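PDB 3I0P: malate dehydrogenase from Entamoeba histolytica, which probably catalyses the reversible NAD-dependent oxidation of malate to oxaloacetate, as a member of the malate/L-lactate dehydrogenase family. Local coordinates for residues V254-M257 against S258-S262; I77-S81 against T82-L86; N96-I99 against G100-A104; L267-I270 against E271-K274. All blocks are in the same frame, centred on the assembly; numbering follows the deposited sequence.

Contact 1: residues V254-M257 against S258-S262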
ATOM      1  N   VAL A 254      -3.864   2.489   6.616  1.00 15.67           N
ATOM      2  CA  VAL A 254      -3.414   1.680   7.738  1.00 15.62           C
ATOM      3  C   VAL A 254      -4.224   1.983   9.008  1.00 16.21           C
ATOM      4  O   VAL A 254      -4.715   1.063   9.678  1.00 16.25           O
ATOM      5  CB  VAL A 254      -1.902   1.846   7.978  1.00 15.49           C
ATOM      6  CG1 VAL A 254      -1.503   1.247   9.329  1.00 14.94           C
ATOM      7  CG2 VAL A 254      -1.129   1.197   6.840  1.00 13.64           C
ATOM      8  N   GLU A 255      -4.382   3.270   9.300  1.00 16.29           N
ATOM      9  CA  GLU A 255      -5.124   3.734  10.462  1.00 16.82           C
ATOM     10  C   GLU A 255      -6.557   3.192  10.503  1.00 16.91           C
ATOM     11  O   GLU A 255      -7.008   2.675  11.538  1.00 16.90           O
ATOM     12  CB  GLU A 255      -5.147   5.264  10.467  1.00 17.39           C
ATOM     13  CG  GLU A 255      -5.731   5.889  11.728  1.00 18.69           C
ATOM     14  CD  GLU A 255      -4.752   5.884  12.888  1.00 20.61           C
ATOM     15  OE1 GLU A 255      -5.208   5.689  14.031  1.00 21.72           O
ATOM     16  OE2 GLU A 255      -3.530   6.067  12.658  1.00 20.15           O
ATOM     17  N   ILE A 256      -7.268   3.322   9.381  1.00 16.72           N
ATOM     18  CA  ILE A 256      -8.663   2.883   9.278  1.00 16.21           C
ATOM     19  C   ILE A 256      -8.768   1.375   9.441  1.00 16.61           C
ATOM     20  O   ILE A 256      -9.604   0.890  10.195  1.00 17.16           O
ATOM     21  CB  ILE A 256      -9.289   3.315   7.954  1.00 16.09           C
ATOM     22  CG1 ILE A 256      -9.462   4.832   7.935  1.00 15.14           C
ATOM     23  CG2 ILE A 256     -10.619   2.612   7.720  1.00 15.82           C
ATOM     24  CD1 ILE A 256      -9.761   5.372   6.565  1.00 15.62           C
ATOM     25  N   MET A 257      -7.901   0.640   8.752  1.00 16.71           N
ATOM     26  CA  MET A 257      -7.856  -0.819   8.864  1.00 16.71           C
ATOM     27  C   MET A 257      -7.553  -1.259  10.294  1.00 16.85           C
ATOM     28  O   MET A 257      -8.050  -2.288  10.749  1.00 16.93           O
ATOM     29  CB  MET A 257      -6.796  -1.411   7.914  1.00 16.78           C
ATOM     30  CG  MET A 257      -7.036  -1.154   6.431  1.00 15.96           C
ATOM     31  SD  MET A 257      -8.420  -2.104   5.798  1.00 15.09           S
ATOM     32  CE  MET A 257      -7.618  -3.646   5.346  1.00 13.87           C
ATOM     33  N   SER A 258      -6.723  -0.484  10.992  1.00 17.08           N
ATOM     34  CA  SER A 258      -6.284  -0.842  12.344  1.00 17.19           C
ATOM     35  C   SER A 258      -7.307  -0.479  13.406  1.00 17.26           C
ATOM     36  O   SER A 258      -7.470  -1.233  14.358  1.00 17.29           O
ATOM     37  CB  SER A 258      -4.923  -0.223  12.671  1.00 17.18           C
ATOM     38  OG  SER A 258      -3.962  -0.649  11.718  1.00 17.52           O
ATOM     39  N   SER A 259      -8.017   0.644  13.229  1.00 17.42           N
ATOM     40  CA  SER A 259      -8.968   1.131  14.254  1.00 17.51           C
ATOM     41  C   SER A 259     -10.475   0.991  13.956  1.00 17.38           C
ATOM     42  O   SER A 259     -11.262   0.709  14.859  1.00 17.38           O
ATOM     43  CB  SER A 259      -8.649   2.576  14.640  1.00 17.45           C
ATOM     44  OG  SER A 259      -8.657   3.420  13.507  1.00 18.51           O
ATOM     45  N   CYS A 260     -10.878   1.178  12.703  1.00 17.13           N
ATOM     46  CA  CYS A 260     -12.301   1.326  12.396  1.00 16.92           C
ATOM     47  C   CYS A 260     -13.085   0.034  12.429  1.00 17.14           C
ATOM     48  O   CYS A 260     -14.288   0.042  12.706  1.00 17.17           O
ATOM     49  CB  CYS A 260     -12.496   2.036  11.062  1.00 16.66           C
ATOM     50  SG  CYS A 260     -12.084   3.773  11.176  1.00 16.43           S
ATOM     51  N   LEU A 261     -12.410  -1.076  12.149  1.00 17.28           N
ATOM     52  CA  LEU A 261     -13.072  -2.371  12.142  1.00 17.46           C
ATOM     53  C   LEU A 261     -13.143  -2.994  13.541  1.00 18.12           C
ATOM     54  O   LEU A 261     -14.112  -3.657  13.872  1.00 18.94           O
ATOM     55  CB  LEU A 261     -12.426  -3.306  11.111  1.00 16.94           C
ATOM     56  CG  LEU A 261     -12.592  -2.883   9.637  1.00 15.81           C
ATOM     57  CD1 LEU A 261     -11.584  -3.565   8.731  1.00 14.09           C
ATOM     58  CD2 LEU A 261     -14.009  -3.119   9.123  1.00 12.68           C
ATOM     59  N   SER A 262     -12.140  -2.746  14.368  1.00 18.91           N
ATOM     60  CA  SER A 262     -12.090  -3.289  15.728  1.00 19.75           C
ATOM     61  C   SER A 262     -12.561  -2.316  16.831  1.00 20.59           C
ATOM     62  O   SER A 262     -12.670  -2.719  17.993  1.00 21.00           O
ATOM     63  CB  SER A 262     -10.656  -3.721  16.044  1.00 19.71           C
ATOM     64  OG  SER A 262      -9.775  -2.606  15.975  1.00 19.36           O
TER
HETATM   65  O   HOH W   1      -9.781  -2.254  12.951  1.00 13.07           O
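Ser258 turns back onto Val254, one helical turn before it. Its CB passes 3.3 Å from Val254 O, and OG, at the end of the side chain, closes on the same Val254 O at 2.8 Å as a hydrogen-bond donor. A chi1 of -58° sets OG beside its own backbone N, so hydroxyl and amide converge on one acceptor; OG comes from above the carbonyl plane, while the Ser258 amide lies nearer to that plane. CG1 of Val254 flanks the hydroxyl at 3.9 Å from Ser258 OG. The next residue repeats the arrangement from another torsion: Ser259 OG sits between its backbone N and carbonyl carbon (chi1 56°) and still donates to Glu255 O at 2.7 Å, again from above the plane, with the Ser259 amide as a second donor. These serines lie in the later part of helix 244-259, where each hydroxyl is satisfied by a backbone carbonyl of the preceding turn. The Glu255 carboxylate, whose OE1 passes 4.2 Å from Ser259 OG, is held by Asn164 at OE2 and by Asn146 and Leu267 N at OE1. Farther on, Cys260 N bonds to Ile256 O, and Ile256 CG2 rests 3.9 Å from Cys260 CB. This edge meets the second subunit, whose Val304 packs on Ile256 and whose Arg295 donates to Cys260 O. Met257 packs instead on Phe285 and Ile287 of strand 282-290. A water joins Met257 O, to which it donates, and Ser262 N, from which it accepts at 2.8 Å.

Contact 2: residues I77-S81 against T82-L86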
ATOM      1  N   ILE A  77     -14.597 -11.081  20.047  1.00 27.89           N
ATOM      2  CA  ILE A  77     -15.791 -10.236  20.154  1.00 27.88           C
ATOM      3  C   ILE A  77     -16.854 -10.630  19.114  1.00 28.37           C
ATOM      4  O   ILE A  77     -18.031 -10.781  19.451  1.00 28.46           O
ATOM      5  CB  ILE A  77     -15.452  -8.722  20.049  1.00 27.50           C
ATOM      6  CG1 ILE A  77     -14.500  -8.272  21.174  1.00 26.90           C
ATOM      7  CG2 ILE A  77     -16.717  -7.873  20.034  1.00 27.39           C
ATOM      8  CD1 ILE A  77     -14.890  -8.682  22.588  1.00 24.05           C
ATOM      9  N   ARG A  78     -16.432 -10.803  17.862  1.00 28.77           N
ATOM     10  CA  ARG A  78     -17.337 -11.120  16.756  1.00 29.19           C
ATOM     11  C   ARG A  78     -16.590 -11.949  15.722  1.00 28.85           C
ATOM     12  O   ARG A  78     -15.566 -11.514  15.199  1.00 29.09           O
ATOM     13  CB  ARG A  78     -17.880  -9.834  16.114  1.00 29.46           C
ATOM     14  CG  ARG A  78     -19.268 -10.003  15.497  1.00 32.13           C
ATOM     15  CD  ARG A  78     -19.654  -8.885  14.530  1.00 36.56           C
ATOM     16  NE  ARG A  78     -20.121  -7.663  15.191  1.00 40.19           N
ATOM     17  CZ  ARG A  78     -20.926  -6.758  14.619  1.00 42.95           C
ATOM     18  NH1 ARG A  78     -21.304  -5.672  15.293  1.00 43.32           N
ATOM     19  NH2 ARG A  78     -21.369  -6.936  13.371  1.00 43.06           N
ATOM     20  N   GLU A  79     -17.093 -13.147  15.441  1.00 28.58           N
ATOM     21  CA  GLU A  79     -16.427 -14.060  14.506  1.00 28.34           C
ATOM     22  C   GLU A  79     -17.358 -14.559  13.392  1.00 28.05           C
ATOM     23  O   GLU A  79     -18.475 -15.000  13.663  1.00 28.34           O
ATOM     24  CB  GLU A  79     -15.819 -15.242  15.271  1.00 28.46           C
ATOM     25  CG  GLU A  79     -15.043 -16.248  14.418  1.00 29.26           C
ATOM     26  CD  GLU A  79     -14.431 -17.382  15.237  1.00 31.66           C
ATOM     27  OE1 GLU A  79     -15.003 -17.765  16.291  1.00 31.55           O
ATOM     28  OE2 GLU A  79     -13.368 -17.902  14.816  1.00 32.03           O
ATOM     29  N   THR A  80     -16.900 -14.474  12.143  1.00 27.39           N
ATOM     30  CA  THR A  80     -17.591 -15.119  11.022  1.00 26.76           C
ATOM     31  C   THR A  80     -16.654 -16.145  10.398  1.00 26.76           C
ATOM     32  O   THR A  80     -15.579 -16.412  10.943  1.00 26.70           O
ATOM     33  CB  THR A  80     -18.080 -14.118   9.941  1.00 26.66           C
ATOM     34  OG1 THR A  80     -17.030 -13.846   9.010  1.00 26.15           O
ATOM     35  CG2 THR A  80     -18.569 -12.807  10.559  1.00 26.89           C
ATOM     36  N   SER A  81     -17.058 -16.713   9.263  1.00 26.82           N
ATOM     37  CA  SER A  81     -16.249 -17.703   8.536  1.00 27.00           C
ATOM     38  C   SER A  81     -14.828 -17.233   8.241  1.00 26.79           C
ATOM     39  O   SER A  81     -13.864 -17.981   8.455  1.00 26.93           O
ATOM     40  CB  SER A  81     -16.918 -18.067   7.205  1.00 27.08           C
ATOM     41  OG  SER A  81     -17.970 -18.990   7.396  1.00 28.58           O
ATOM     42  N   THR A  82     -14.715 -16.000   7.747  1.00 26.22           N
ATOM     43  CA  THR A  82     -13.464 -15.483   7.212  1.00 25.98           C
ATOM     44  C   THR A  82     -12.922 -14.315   8.021  1.00 25.74           C
ATOM     45  O   THR A  82     -11.844 -13.800   7.719  1.00 25.80           O
ATOM     46  CB  THR A  82     -13.643 -14.991   5.758  1.00 26.15           C
ATOM     47  OG1 THR A  82     -14.699 -14.018   5.714  1.00 26.22           O
ATOM     48  CG2 THR A  82     -13.977 -16.138   4.819  1.00 25.48           C
ATOM     49  N   THR A  83     -13.670 -13.881   9.030  1.00 25.33           N
ATOM     50  CA  THR A  83     -13.298 -12.679   9.791  1.00 24.97           C
ATOM     51  C   THR A  83     -13.308 -12.896  11.298  1.00 25.12           C
ATOM     52  O   THR A  83     -13.820 -13.910  11.787  1.00 25.29           O
ATOM     53  CB  THR A  83     -14.233 -11.476   9.495  1.00 24.82           C
ATOM     54  OG1 THR A  83     -15.494 -11.668  10.149  1.00 23.23           O
ATOM     55  CG2 THR A  83     -14.433 -11.278   7.991  1.00 24.55           C
ATOM     56  N   CYS A  84     -12.742 -11.929  12.022  1.00 24.82           N
ATOM     57  CA  CYS A  84     -12.831 -11.901  13.474  1.00 24.46           C
ATOM     58  C   CYS A  84     -12.434 -10.538  14.051  1.00 24.18           C
ATOM     59  O   CYS A  84     -11.557  -9.860  13.507  1.00 23.71           O
ATOM     60  CB  CYS A  84     -11.985 -13.018  14.094  1.00 24.54           C
ATOM     61  SG  CYS A  84     -12.272 -13.237  15.863  1.00 25.34           S
ATOM     62  N   VAL A  85     -13.100 -10.142  15.141  1.00 23.93           N
ATOM     63  CA  VAL A  85     -12.674  -8.994  15.945  1.00 23.75           C
ATOM     64  C   VAL A  85     -12.167  -9.504  17.284  1.00 23.92           C
ATOM     65  O   VAL A  85     -12.833 -10.296  17.947  1.00 23.93           O
ATOM     66  CB  VAL A  85     -13.816  -7.977  16.206  1.00 23.75           C
ATOM     67  CG1 VAL A  85     -13.346  -6.862  17.160  1.00 22.52           C
ATOM     68  CG2 VAL A  85     -14.331  -7.394  14.907  1.00 23.34           C
ATOM     69  N   LEU A  86     -10.984  -9.043  17.671  1.00 24.10           N
ATOM     70  CA  LEU A  86     -10.412  -9.401  18.954  1.00 24.23           C
ATOM     71  C   LEU A  86     -10.234  -8.173  19.836  1.00 24.46           C
ATOM     72  O   LEU A  86      -9.851  -7.101  19.362  1.00 24.41           O
ATOM     73  CB  LEU A  86      -9.071 -10.112  18.778  1.00 24.12           C
ATOM     74  CG  LEU A  86      -8.961 -11.404  17.954  1.00 24.06           C
ATOM     75  CD1 LEU A  86      -7.491 -11.739  17.719  1.00 22.58           C
ATOM     76  CD2 LEU A  86      -9.679 -12.579  18.610  1.00 23.16           C
TER
HETATM   77  O   HOH W   2     -15.783 -10.626  12.547  1.00 30.41           O
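Arg78 and Val85 stand on one face of a two-stranded ribbon, Glu79 and Cys84 on the other, and the backbones are bonded along the edge between them. The ribbon is a beta hairpin of strands 75-79 and 83-87, turning through Thr80, Ser81 and Thr82 at the rim of the main mixed sheet. On the face of Glu79 and Cys84, where helix 93-111 packs, Glu79 CB lies 4.1 Å from Cys84 SG. The Glu79 chain runs out extended to a salt bridge with Lys107. The opposite face is met by the second subunit, whose Phe294 packs on Thr83 and Val85. At the end away from the turn Ile77 N donates to Val85 O at 2.9 Å and Val85 N to Arg78 O at 2.8 Å, both bonds fairly straight. With the helical backbone angles of Ile77, this is consistent with a beta bulge opposite Val85. Along its other edge strand 83-87 bonds to strand 113-121. Nearer the turn, Thr80 N reaches Thr83 O, well above the carbonyl plane, at 3.2 Å. Thr82 OG1 turns to Tyr111 O of the second subunit. The turn itself is tied by hydroxyls. Thr80 OG1 takes the position between its backbone N and carbonyl carbon (chi1 85°), from which it accepts a weak bond from Thr82 N and donates to Thr83 OG1, 2.9 Å from Thr80 OG1. Thr83 OG1 in turn donates to a water 2.6 Å away, and that water donates to Arg78 O.

Contact 3: residues N96-I99 against G100-A104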
ATOM      1  N   ASN A  96      -1.283 -10.764  20.722  1.00 17.50           N
ATOM      2  CA  ASN A  96      -2.492 -10.535  19.934  1.00 18.04           C
ATOM      3  C   ASN A  96      -2.210 -10.758  18.442  1.00 18.52           C
ATOM      4  O   ASN A  96      -2.973 -11.444  17.742  1.00 18.29           O
ATOM      5  CB  ASN A  96      -3.067  -9.133  20.201  1.00 18.03           C
ATOM      6  CG  ASN A  96      -3.463  -8.922  21.673  1.00 18.22           C
ATOM      7  OD1 ASN A  96      -4.188  -9.726  22.257  1.00 18.70           O
ATOM      8  ND2 ASN A  96      -2.984  -7.833  22.269  1.00 17.80           N
ATOM      9  N   GLY A  97      -1.089 -10.204  17.976  1.00 18.79           N
ATOM     10  CA  GLY A  97      -0.670 -10.332  16.589  1.00 19.35           C
ATOM     11  C   GLY A  97      -0.477 -11.767  16.119  1.00 19.78           C
ATOM     12  O   GLY A  97      -0.979 -12.150  15.054  1.00 19.92           O
ATOM     13  N   THR A  98       0.252 -12.554  16.915  1.00 19.65           N
ATOM     14  CA  THR A  98       0.558 -13.935  16.569  1.00 19.25           C
ATOM     15  C   THR A  98      -0.723 -14.743  16.508  1.00 19.29           C
ATOM     16  O   THR A  98      -0.977 -15.458  15.538  1.00 19.29           O
ATOM     17  CB  THR A  98       1.554 -14.558  17.566  1.00 19.15           C
ATOM     18  OG1 THR A  98       2.781 -13.830  17.509  1.00 18.63           O
ATOM     19  CG2 THR A  98       1.830 -16.016  17.240  1.00 18.29           C
ATOM     20  N   ILE A  99      -1.540 -14.611  17.538  1.00 19.55           N
ATOM     21  CA  ILE A  99      -2.828 -15.288  17.563  1.00 19.95           C
ATOM     22  C   ILE A  99      -3.749 -14.809  16.420  1.00 20.21           C
ATOM     23  O   ILE A  99      -4.298 -15.632  15.680  1.00 20.00           O
ATOM     24  CB  ILE A  99      -3.479 -15.181  18.949  1.00 20.02           C
ATOM     25  CG1 ILE A  99      -2.608 -15.936  19.962  1.00 19.25           C
ATOM     26  CG2 ILE A  99      -4.950 -15.696  18.918  1.00 19.81           C
ATOM     27  CD1 ILE A  99      -2.874 -15.576  21.406  1.00 19.48           C
ATOM     28  N   GLY A 100      -3.862 -13.487  16.255  1.00 20.53           N
ATOM     29  CA  GLY A 100      -4.679 -12.886  15.200  1.00 20.79           C
ATOM     30  C   GLY A 100      -4.354 -13.357  13.790  1.00 21.11           C
ATOM     31  O   GLY A 100      -5.256 -13.715  13.026  1.00 21.61           O
ATOM     32  N   MET A 101      -3.072 -13.358  13.442  1.00 21.06           N
ATOM     33  CA  MET A 101      -2.638 -13.779  12.116  1.00 21.35           C
ATOM     34  C   MET A 101      -2.761 -15.295  11.934  1.00 21.91           C
ATOM     35  O   MET A 101      -3.271 -15.757  10.915  1.00 22.07           O
ATOM     36  CB  MET A 101      -1.210 -13.287  11.815  1.00 21.06           C
ATOM     37  CG  MET A 101      -0.641 -13.759  10.477  1.00 20.01           C
ATOM     38  SD  MET A 101      -1.584 -13.277   9.006  1.00 18.26           S
ATOM     39  CE  MET A 101      -0.884 -11.672   8.634  1.00 15.49           C
ATOM     40  N   LYS A 102      -2.312 -16.067  12.924  1.00 22.53           N
ATOM     41  CA  LYS A 102      -2.475 -17.526  12.885  1.00 22.98           C
ATOM     42  C   LYS A 102      -3.933 -17.869  12.634  1.00 23.12           C
ATOM     43  O   LYS A 102      -4.255 -18.806  11.911  1.00 23.03           O
ATOM     44  CB  LYS A 102      -2.030 -18.160  14.195  1.00 22.78           C
ATOM     45  CG  LYS A 102      -0.584 -18.538  14.238  1.00 23.47           C
ATOM     46  CD  LYS A 102      -0.155 -18.944  15.650  1.00 25.00           C
ATOM     47  CE  LYS A 102      -0.790 -20.258  16.113  1.00 25.54           C
ATOM     48  NZ  LYS A 102      -0.390 -20.556  17.526  1.00 27.03           N
ATOM     49  N   MET A 103      -4.800 -17.082  13.253  1.00 23.69           N
ATOM     50  CA  MET A 103      -6.233 -17.221  13.133  1.00 24.32           C
ATOM     51  C   MET A 103      -6.695 -16.834  11.727  1.00 24.28           C
ATOM     52  O   MET A 103      -7.497 -17.547  11.122  1.00 24.48           O
ATOM     53  CB  MET A 103      -6.879 -16.345  14.190  1.00 24.66           C
ATOM     54  CG  MET A 103      -8.327 -16.593  14.434  1.00 27.16           C
ATOM     55  SD  MET A 103      -8.775 -16.062  16.102  1.00 31.13           S
ATOM     56  CE  MET A 103     -10.546 -16.302  15.943  1.00 29.91           C
ATOM     57  N   ALA A 104      -6.175 -15.728  11.195  1.00 23.97           N
ATOM     58  CA  ALA A 104      -6.466 -15.341   9.816  1.00 23.87           C
ATOM     59  C   ALA A 104      -5.979 -16.383   8.798  1.00 24.08           C
ATOM     60  O   ALA A 104      -6.639 -16.616   7.783  1.00 23.95           O
ATOM     61  CB  ALA A 104      -5.884 -13.979   9.512  1.00 23.70           C
TER
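Helix 93-111 is the connecting helix of a beta-alpha-beta crossover between the parallel strands 83-87 and 113-121, and residues 96-104 make about two and a half of its turns. Across them Thr98 and Lys102 lie side by side and point the same way. Lys102 leaves the helix over the preceding turn: its CB is 3.2 Å from Thr98 O, CG 3.4 Å from the same Thr98 O, and CD has climbed to 3.9 Å from Thr98 CG2. The methyl is available because CG2 of Thr98 stands opposite its backbone N; OG1, on the other branch (chi1 -62°), bonds instead to His94 O. Beyond CD the Lys102 chain bends at chi3 and carries its ammonium away from the turn. Backbone bonds hold the register: Gly100 N donates to Asn96 O at 2.7 Å, Met101 N to Gly97 O at 2.9 Å, and the amides of Lys102 and Met103 follow to Thr98 O and Ile99 O. Met103 CB passes 3.1 Å from Ile99 O before its extended chain leaves the helix. The surroundings differ from side to side. Thr98 and Met101 face helix 127-136, through Tyr129, Tyr130 and Ala134. Met103 lies on Ile76 of strand 75-79 and, with Ala104, on Val116 of strand 113-121, while Asn96 ND2 bonds to Ser121 OG at the end of that strand.

Contact 4: residues L267-I270 against E271-K274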
ATOM      1  N   LEU A 267      -5.533   7.974  15.877  1.00 24.95           N
ATOM      2  CA  LEU A 267      -4.888   9.290  15.835  1.00 25.30           C
ATOM      3  C   LEU A 267      -4.513   9.813  17.232  1.00 25.82           C
ATOM      4  O   LEU A 267      -3.999   9.064  18.056  1.00 26.02           O
ATOM      5  CB  LEU A 267      -5.774  10.295  15.075  1.00 24.93           C
ATOM      6  CG  LEU A 267      -6.289   9.888  13.686  1.00 24.53           C
ATOM      7  CD1 LEU A 267      -7.463  10.751  13.256  1.00 24.23           C
ATOM      8  CD2 LEU A 267      -5.206   9.897  12.620  1.00 23.02           C
ATOM      9  N   ASN A 268      -4.783  11.093  17.484  1.00 26.74           N
ATOM     10  CA  ASN A 268      -4.526  11.749  18.776  1.00 27.43           C
ATOM     11  C   ASN A 268      -5.085  11.030  20.017  1.00 27.88           C
ATOM     12  O   ASN A 268      -4.577  11.230  21.114  1.00 27.91           O
ATOM     13  CB  ASN A 268      -5.010  13.212  18.745  1.00 27.27           C
ATOM     14  CG  ASN A 268      -6.535  13.333  18.581  1.00 28.51           C
ATOM     15  OD1 ASN A 268      -7.134  12.743  17.671  1.00 29.75           O
ATOM     16  ND2 ASN A 268      -7.164  14.107  19.460  1.00 27.99           N
ATOM     17  N   HIS A 269      -6.116  10.201  19.846  1.00 28.44           N
ATOM     18  CA  HIS A 269      -6.722   9.490  20.981  1.00 29.19           C
ATOM     19  C   HIS A 269      -5.802   8.459  21.626  1.00 29.27           C
ATOM     20  O   HIS A 269      -5.979   8.125  22.789  1.00 29.63           O
ATOM     21  CB  HIS A 269      -8.040   8.827  20.590  1.00 29.37           C
ATOM     22  CG  HIS A 269      -9.076   9.792  20.102  1.00 31.90           C
ATOM     23  ND1 HIS A 269      -9.987  10.397  20.942  1.00 33.52           N
ATOM     24  CD2 HIS A 269      -9.346  10.254  18.857  1.00 33.31           C
ATOM     25  CE1 HIS A 269     -10.775  11.187  20.235  1.00 34.49           C
ATOM     26  NE2 HIS A 269     -10.409  11.117  18.968  1.00 34.78           N
ATOM     27  N   ILE A 270      -4.829   7.943  20.884  1.00 29.49           N
ATOM     28  CA  ILE A 270      -3.897   6.980  21.465  1.00 29.55           C
ATOM     29  C   ILE A 270      -3.146   7.618  22.650  1.00 30.22           C
ATOM     30  O   ILE A 270      -3.222   7.115  23.774  1.00 30.09           O
ATOM     31  CB  ILE A 270      -2.929   6.360  20.412  1.00 29.22           C
ATOM     32  CG1 ILE A 270      -3.713   5.530  19.390  1.00 27.94           C
ATOM     33  CG2 ILE A 270      -1.893   5.478  21.101  1.00 28.38           C
ATOM     34  CD1 ILE A 270      -3.001   5.262  18.081  1.00 24.78           C
ATOM     35  N   GLU A 271      -2.457   8.731  22.389  1.00 30.84           N
ATOM     36  CA  GLU A 271      -1.718   9.460  23.412  1.00 31.86           C
ATOM     37  C   GLU A 271      -2.634  10.038  24.495  1.00 32.42           C
ATOM     38  O   GLU A 271      -2.340   9.926  25.694  1.00 32.72           O
ATOM     39  CB  GLU A 271      -0.863  10.555  22.770  1.00 32.08           C
ATOM     40  CG  GLU A 271      -0.194  11.537  23.742  1.00 33.81           C
ATOM     41  CD  GLU A 271       0.749  10.870  24.743  1.00 35.74           C
ATOM     42  OE1 GLU A 271       1.408   9.862  24.391  1.00 36.18           O
ATOM     43  OE2 GLU A 271       0.841  11.371  25.886  1.00 36.18           O
ATOM     44  N   GLU A 272      -3.744  10.639  24.069  1.00 32.83           N
ATOM     45  CA  GLU A 272      -4.727  11.225  24.990  1.00 33.05           C
ATOM     46  C   GLU A 272      -5.278  10.230  26.011  1.00 33.25           C
ATOM     47  O   GLU A 272      -5.385  10.562  27.195  1.00 33.43           O
ATOM     48  CB  GLU A 272      -5.863  11.904  24.222  1.00 32.90           C
ATOM     49  CG  GLU A 272      -5.455  13.253  23.637  1.00 33.37           C
ATOM     50  CD  GLU A 272      -6.521  13.887  22.749  1.00 34.16           C
ATOM     51  OE1 GLU A 272      -7.717  13.520  22.854  1.00 33.48           O
ATOM     52  OE2 GLU A 272      -6.147  14.772  21.945  1.00 34.39           O
ATOM     53  N   GLU A 273      -5.618   9.023  25.555  1.00 33.29           N
ATOM     54  CA  GLU A 273      -6.124   7.973  26.445  1.00 33.34           C
ATOM     55  C   GLU A 273      -5.020   7.339  27.312  1.00 33.31           C
ATOM     56  O   GLU A 273      -5.321   6.780  28.376  1.00 32.99           O
ATOM     57  CB  GLU A 273      -6.891   6.890  25.674  1.00 33.30           C
ATOM     58  CG  GLU A 273      -8.148   7.367  24.970  1.00 34.10           C
ATOM     59  CD  GLU A 273      -9.192   7.952  25.912  1.00 35.71           C
ATOM     60  OE1 GLU A 273      -9.790   7.190  26.702  1.00 35.23           O
ATOM     61  OE2 GLU A 273      -9.424   9.178  25.844  1.00 36.71           O
ATOM     62  N   LYS A 274      -3.763   7.417  26.856  1.00 33.24           N
ATOM     63  CA  LYS A 274      -2.617   6.989  27.668  1.00 33.50           C
ATOM     64  C   LYS A 274      -2.388   7.969  28.830  1.00 33.85           C
ATOM     65  O   LYS A 274      -2.006   7.557  29.932  1.00 34.01           O
ATOM     66  CB  LYS A 274      -1.346   6.817  26.819  1.00 33.42           C
ATOM     67  CG  LYS A 274      -0.033   6.603  27.618  1.00 33.43           C
ATOM     68  CD  LYS A 274       0.823   7.875  27.655  1.00 33.70           C
ATOM     69  CE  LYS A 274       1.502   8.120  29.011  1.00 34.27           C
ATOM     70  NZ  LYS A 274       2.907   7.647  29.120  1.00 33.78           N
TER
HETATM   71  O   HOH W   3      -9.090  11.141  23.480  1.00 29.06           O
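Glu271 opens its half of the contact with CB 4.1 Å from Asn268 O, while its bent chain takes OE1 away to a salt bridge with Arg148. Glu272 grips Asn268 through both backbone and side chain, an i to i+4 pairing along the helix. Its amide donates to Asn268 O in the carbonyl plane, and its CB and CG run past that same oxygen. The chain, extended beyond CG, then delivers OE2 to Asn268 ND2, which donates to Glu272 OE2 at 2.8 Å. The amide and carboxylate planes stand 83° apart, and the N-H comes to Glu272 OE2 from above the carboxylate plane (48° out of it); Asn268 CG, held between the backbone N and carbonyl carbon (chi1 65°), turns the amide to meet it. The other oxygen, Glu272 OE1, lies obliquely to the His269 ring, and a water 2.8 Å from Glu272 OE1 and equally far from His269 ND1 connects them. This water also donates to Glu273 OE2, which has Lys276 as its salt-bridge partner. Glu273 CG folds back to 3.2 Å from His269 O, which accepts the Glu273 amide at 2.9 Å. Lys274 closes the turn with its amide on Ile270 O. Residues 269-274 lie in the early part of helix 269-277, which leads towards strand 282-290: Ile270 packs on Asn265, Glu271 and Lys274 touch Phe280, and Leu267 and Asn268 meet Thr310 in helix 297-312 of the second subunit.

How the contacts relate
From the N terminus the order is contact 2, 3, 1, 4; each is local and closes before the next opens, so none nests in or crosses another. Contact 2 closes the hairpin at the sheet rim, and contact 3 belongs to the helix that follows it: Met103 CE reaches both Glu79 and Cys84, and Leu86 meets Gly100. Much later, contact 1 returns to the hairpin's other side, where Leu261 and Ser262 pack on Val85. Contact 4 lies early in the next helix, tied back by a probable hydrogen bond between Glu255 OE1 and Leu267 N. Contacts 1, 2 and 4 reach the second subunit; contact 3 stays within its own chain.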